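Long-range contacts in leucine aminopeptidase 1, chloroplastic (Solanum lycopersicum, PDB 5D8N), which removes N-terminal amino acids, preferably leucine, from peptides as a magnesium-dependent homohexameric aminopeptidase, and also has chaperone activity: residues A[20-25]-A[174-179]; A[271-276]-A[361-366]. The protein carries 1 engineered substitution. All coordinates share one frame; numbering follows the deposited sequence. Where two conformers were deposited one is given.

Contact 1: residues A[20-25]-A[174-179]; sequences TRPNES and NRFRSE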
loop_
_atom_site.group_PDB
_atom_site.type_symbol
_atom_site.label_atom_id
_atom_site.label_comp_id
_atom_site.label_asym_id
_atom_site.label_seq_id
_atom_site.Cartn_x
_atom_site.Cartn_y
_atom_site.Cartn_z
ATOM N N THR A 20 1.933 -18.910 31.216
ATOM C CA THR A 20 3.359 -18.976 31.062
ATOM C C THR A 20 4.040 -18.747 32.403
ATOM O O THR A 20 3.644 -17.887 33.189
ATOM C CB THR A 20 3.825 -18.005 29.975
ATOM O OG1 THR A 20 3.296 -18.465 28.724
ATOM C CG2 THR A 20 5.352 -17.930 29.897
ATOM N N ARG A 21 5.010 -19.601 32.686
ATOM C CA ARG A 21 5.743 -19.526 33.945
ATOM C C ARG A 21 7.231 -19.387 33.641
ATOM O O ARG A 21 7.847 -20.254 33.034
ATOM C CB ARG A 21 5.474 -20.779 34.776
ATOM C CG ARG A 21 6.186 -20.778 36.120
ATOM C CD ARG A 21 5.979 -22.096 36.858
ATOM N NE ARG A 21 6.656 -22.159 38.151
ATOM C CZ ARG A 21 6.345 -23.024 39.113
ATOM N NH1 ARG A 21 5.386 -23.920 38.933
ATOM N NH2 ARG A 21 6.983 -22.996 40.273
ATOM N N PRO A 22 7.801 -18.234 33.960
ATOM C CA PRO A 22 9.251 -18.115 33.730
ATOM C C PRO A 22 10.058 -19.157 34.497
ATOM O O PRO A 22 9.721 -19.497 35.630
ATOM C CB PRO A 22 9.598 -16.727 34.260
ATOM C CG PRO A 22 8.288 -16.053 34.515
ATOM C CD PRO A 22 7.228 -17.099 34.692
ATOM N N ASN A 23 11.035 -19.754 33.836
ATOM C CA ASN A 23 11.972 -20.640 34.511
ATOM C C ASN A 23 12.845 -19.792 35.429
ATOM O O ASN A 23 13.054 -18.601 35.193
ATOM C CB ASN A 23 12.877 -21.359 33.525
ATOM C CG ASN A 23 12.124 -22.183 32.509
ATOM O OD1 ASN A 23 12.347 -22.032 31.289
ATOM N ND2 ASN A 23 11.161 -22.939 32.974
ATOM N N GLU A 24 13.312 -20.411 36.506
ATOM C CA GLU A 24 14.155 -19.726 37.479
ATOM C C GLU A 24 15.490 -19.446 36.812
ATOM O O GLU A 24 16.053 -20.349 36.192
ATOM C CB GLU A 24 14.345 -20.596 38.734
ATOM C CG GLU A 24 13.060 -20.909 39.507
ATOM C CD GLU A 24 12.097 -19.723 39.611
ATOM O OE1 GLU A 24 10.977 -19.781 39.044
ATOM O OE2 GLU A 24 12.489 -18.682 40.182
ATOM N N SER A 25 15.886 -18.176 36.770
ATOM C CA SER A 25 17.197 -17.816 36.225
ATOM C C SER A 25 18.296 -18.464 37.076
ATOM O O SER A 25 18.446 -18.152 38.263
ATOM C CB SER A 25 17.409 -16.298 36.198
ATOM O OG SER A 25 16.182 -15.589 36.192
ATOM N N ASN A 174 16.986 -17.651 29.349
ATOM C CA ASN A 174 16.255 -18.873 29.056
ATOM C C ASN A 174 14.963 -19.044 29.831
ATOM O O ASN A 174 14.457 -20.157 29.975
ATOM C CB ASN A 174 17.151 -20.077 29.355
ATOM C CG ASN A 174 18.314 -20.172 28.408
ATOM O OD1 ASN A 174 18.168 -20.010 27.200
ATOM N ND2 ASN A 174 19.496 -20.323 28.964
ATOM N N ARG A 175 14.509 -17.960 30.433
ATOM C CA ARG A 175 13.318 -18.019 31.252
ATOM C C ARG A 175 12.068 -18.523 30.512
ATOM O O ARG A 175 11.153 -19.007 31.163
ATOM C CB ARG A 175 13.035 -16.625 31.794
ATOM C CG ARG A 175 14.008 -16.156 32.860
ATOM C CD ARG A 175 13.676 -14.730 33.286
ATOM N NE ARG A 175 13.899 -13.807 32.182
ATOM C CZ ARG A 175 13.325 -12.607 32.068
ATOM N NH1 ARG A 175 12.607 -12.119 33.068
ATOM N NH2 ARG A 175 13.514 -11.872 30.975
ATOM N N PHE A 176 11.975 -18.327 29.195
ATOM C CA PHE A 176 10.749 -18.647 28.463
ATOM C C PHE A 176 10.880 -19.743 27.418
ATOM O O PHE A 176 10.037 -19.848 26.531
ATOM C CB PHE A 176 10.180 -17.400 27.792
ATOM C CG PHE A 176 10.113 -16.219 28.705
ATOM C CD1 PHE A 176 9.184 -16.183 29.728
ATOM C CD2 PHE A 176 11.031 -15.202 28.605
ATOM C CE1 PHE A 176 9.186 -15.166 30.655
ATOM C CE2 PHE A 176 11.023 -14.170 29.517
ATOM C CZ PHE A 176 10.124 -14.168 30.567
ATOM N N ARG A 177 11.912 -20.567 27.539
ATOM C CA ARG A 177 12.092 -21.683 26.641
ATOM C C ARG A 177 12.552 -22.921 27.398
ATOM O O ARG A 177 13.128 -22.840 28.483
ATOM C CB ARG A 177 13.073 -21.374 25.508
ATOM C CG ARG A 177 14.409 -20.817 25.925
ATOM C CD ARG A 177 15.203 -20.371 24.702
ATOM N NE ARG A 177 16.481 -19.786 25.083
ATOM C CZ ARG A 177 17.120 -18.826 24.421
ATOM N NH1 ARG A 177 16.614 -18.346 23.298
ATOM N NH2 ARG A 177 18.237 -18.323 24.935
ATOM N N SER A 178 12.074 -24.054 26.909
ATOM C CA SER A 178 11.957 -25.278 27.681
ATOM C C SER A 178 13.280 -25.993 27.568
ATOM O O SER A 178 13.629 -26.797 28.419
ATOM C CB SER A 178 10.787 -26.139 27.144
ATOM O OG SER A 178 9.544 -25.417 27.070
ATOM N N GLU A 179 14.044 -25.693 26.528
ATOM C CA GLU A 179 15.310 -26.378 26.349
ATOM C C GLU A 179 16.451 -25.375 26.281
ATOM O O GLU A 179 16.457 -24.447 25.473
ATOM C CB GLU A 179 15.294 -27.301 25.124
ATOM C CG GLU A 179 15.230 -28.781 25.495
ATOM C CD GLU A 179 13.917 -29.450 25.137
ATOM O OE1 GLU A 179 13.630 -30.527 25.707
ATOM O OE2 GLU A 179 13.188 -28.937 24.256
HETATM O O HOH W 1 8.519 -20.762 30.244
#

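Contact 2: residues A[271-276]-A[361-366]; sequences AATENP and SAEGMR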
loop_
_atom_site.group_PDB
_atom_site.type_symbol
_atom_site.label_atom_id
_atom_site.label_comp_id
_atom_site.label_asym_id
_atom_site.label_seq_id
_atom_site.Cartn_x
_atom_site.Cartn_y
_atom_site.Cartn_z
ATOM N N ALA A 271 -7.559 2.411 28.419
ATOM C CA ALA A 271 -8.106 1.222 27.743
ATOM C C ALA A 271 -7.820 -0.043 28.558
ATOM O O ALA A 271 -8.650 -0.964 28.587
ATOM C CB ALA A 271 -7.526 1.081 26.339
ATOM N N ALA A 272 -6.636 -0.091 29.170
ATOM C CA ALA A 272 -6.081 -1.314 29.741
ATOM C C ALA A 272 -6.629 -1.547 31.140
ATOM O O ALA A 272 -5.922 -1.368 32.140
ATOM C CB ALA A 272 -4.569 -1.238 29.782
ATOM N N THR A 273 -7.874 -2.001 31.195
ATOM C CA THR A 273 -8.550 -2.174 32.479
ATOM C C THR A 273 -8.071 -3.428 33.219
ATOM O O THR A 273 -8.234 -3.540 34.430
ATOM C CB THR A 273 -10.068 -2.278 32.277
ATOM O OG1 THR A 273 -10.351 -3.360 31.380
ATOM C CG2 THR A 273 -10.637 -0.953 31.709
ATOM N N GLU A 274 -7.494 -4.383 32.506
ATOM C CA GLU A 274 -7.134 -5.652 33.129
ATOM C C GLU A 274 -5.763 -5.550 33.807
ATOM O O GLU A 274 -5.497 -6.255 34.775
ATOM C CB GLU A 274 -7.119 -6.761 32.087
ATOM C CG GLU A 274 -6.932 -8.159 32.662
ATOM C CD GLU A 274 -8.095 -8.645 33.530
ATOM O OE1 GLU A 274 -9.109 -7.926 33.715
ATOM O OE2 GLU A 274 -7.979 -9.767 34.072
ATOM N N ASN A 275 -4.862 -4.774 33.210
ATOM C CA ASN A 275 -3.534 -4.522 33.775
ATOM C C ASN A 275 -3.379 -3.034 34.102
ATOM O O ASN A 275 -2.869 -2.244 33.304
ATOM C CB ASN A 275 -2.428 -4.951 32.793
ATOM C CG ASN A 275 -2.435 -6.439 32.513
ATOM O OD1 ASN A 275 -2.432 -6.872 31.361
ATOM N ND2 ASN A 275 -2.396 -7.234 33.559
ATOM N N PRO A 276 -3.812 -2.640 35.302
ATOM C CA PRO A 276 -3.799 -1.231 35.700
ATOM C C PRO A 276 -2.415 -0.598 35.635
ATOM O O PRO A 276 -1.411 -1.281 35.852
ATOM C CB PRO A 276 -4.290 -1.266 37.159
ATOM C CG PRO A 276 -4.847 -2.619 37.414
ATOM C CD PRO A 276 -4.309 -3.540 36.361
ATOM N N SER A 361 -9.970 -0.957 23.844
ATOM C CA SER A 361 -11.173 -1.382 24.557
ATOM C C SER A 361 -12.191 -0.257 24.562
ATOM O O SER A 361 -11.919 0.868 24.132
ATOM C CB SER A 361 -10.845 -1.732 26.010
ATOM O OG SER A 361 -10.642 -0.554 26.778
ATOM N N ALA A 362 -13.377 -0.566 25.059
ATOM C CA ALA A 362 -14.448 0.442 25.135
ATOM C C ALA A 362 -14.086 1.637 26.039
ATOM O O ALA A 362 -14.671 2.721 25.897
ATOM C CB ALA A 362 -15.744 -0.212 25.606
ATOM N N GLU A 363 -13.194 1.393 27.003
ATOM C CA GLU A 363 -12.762 2.394 27.973
ATOM C C GLU A 363 -11.584 3.213 27.444
ATOM O O GLU A 363 -11.135 4.153 28.101
ATOM C CB GLU A 363 -12.371 1.736 29.303
ATOM C CG GLU A 363 -13.535 1.135 30.083
ATOM C CD GLU A 363 -13.802 -0.331 29.751
ATOM O OE1 GLU A 363 -13.090 -0.904 28.877
ATOM O OE2 GLU A 363 -14.711 -0.920 30.402
ATOM N N GLY A 364 -11.185 2.960 26.202
ATOM C CA GLY A 364 -9.969 3.562 25.662
ATOM C C GLY A 364 -10.098 4.965 25.102
ATOM O O GLY A 364 -11.192 5.405 24.738
ATOM N N MET A 365 -8.946 5.616 24.936
ATOM C CA MET A 365 -8.832 6.886 24.218
ATOM C C MET A 365 -9.015 6.670 22.715
ATOM O O MET A 365 -8.587 5.664 22.183
ATOM C CB MET A 365 -7.468 7.514 24.506
ATOM C CG MET A 365 -7.188 8.794 23.753
ATOM S SD MET A 365 -5.707 9.647 24.341
ATOM C CE MET A 365 -4.453 8.409 24.126
ATOM N N ARG A 366 -9.697 7.596 22.051
ATOM C CA ARG A 366 -9.894 7.554 20.611
ATOM C C ARG A 366 -8.939 8.522 19.944
ATOM O O ARG A 366 -8.657 9.562 20.506
ATOM C CB ARG A 366 -11.331 7.978 20.277
ATOM C CG ARG A 366 -12.447 7.092 20.829
ATOM C CD ARG A 366 -13.648 7.931 21.236
ATOM N NE ARG A 366 -13.337 8.682 22.440
ATOM C CZ ARG A 366 -13.610 8.274 23.673
ATOM N NH1 ARG A 366 -14.545 7.354 23.867
ATOM N NH2 ARG A 366 -12.948 8.803 24.704
HETATM O O HOH W 2 -6.645 4.487 26.327
HETATM O O HOH W 3 -12.303 -3.347 29.766
#

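Contact 1: residues A[20-25]-A[174-179]
P22 and F176 meet at a slant, the proline CB lying 3.9 Å from CE1 of the phenyl ring, while the T20 methyl CG2 approaches CD1 at a similarly oblique angle. A face of the same ring is occupied by R175: its CB sits over the ring centre, 3.8 Å above the plane. The arginine chain then bends at its third torsion (chi3 -66°), and the guanidinium turns a face to CE2 of F176. The aliphatic stem of R175 serves the other segment, its CG 3.5 Å from the backbone O of N23. A long side chain that is apolar along its stem and charged at its end suits this half-open position.

The polar centre is the carbonyl of R175, whose O accepts from N23 N on a lone pair at 2.8 Å, nearly straight at 169°. The CA of P22 adds a CH...O contact to that oxygen, and a water joins it to the O of R21. Within the type I turn N174–R177, R177 holds N174 OD1 side-on through both NE and NH2, linking the turn's first and last residues.

R175 NH2 forms a salt bridge with D173 and bonds to E218 O of helix 197-221; T20 OG1 bonds to I370 O of the second subunit. The contact thus ties together the loops leading into 31-35 and 187-191, neighbouring parallel strands of the N-terminal domain's sheet.

Contact 2: residues A[271-276]-A[361-366]
The carboxylate of E363 carries the T273 methyl CG2 over one face, 3.8 Å from CD, and the two side chains cross at about a right angle. A bend in the glutamate at chi2 (91°) brings the carboxylate back over the methyl, and a water links OE1 to T273 OG1, so threonine supplies both an apolar and a polar partner. Within 361-366, the R366 guanidinium has G364 O on one face, offset toward the rim; its nitrogens form salt bridges to D369 and to E357 of the third subunit.

Further in, S361 OG donates to A271 O at 2.7 Å, on a lone pair in the carbonyl plane. With chi1 at 75°, the hydroxyl lies between its own backbone N and carbonyl carbon, and from there it also accepts the N-H of E363 at 3.2 Å. Serine suits the place because its short hydroxyl can do both. The methyl of A271 packs 3.5 Å from G364 CA, a close approach suited to two residues of such small size. A second water connects A271 N with M365 N, 2.9 Å from the latter.

S361 forms an ST turn, overlapping the type I beta turn S361–G364, while an inverse gamma turn centred on A272 supplies A271 and T273. These turns belong to the M17 catalytic domain, the A271 side chain about 7 Å from that of the magnesium ligand E387.

Both contacts join loops rather than helices or strands, but in different domains: contact 1 belongs to the N-terminal part and contact 2 to the catalytic domain. Their nearest atoms are about 12 Å apart, so they do not touch. Contact 1 is partly buried and mixes ring and arginine packing with one short, nearly straight backbone hydrogen bond. Contact 2 is smaller and more buried, although its centre lies farther from the middle of the chain; small residues and a serine hydroxyl do the joining there. Both reach the second subunit, and contact 2 also packs against the third, consistent with a place between subunits of the hexamer.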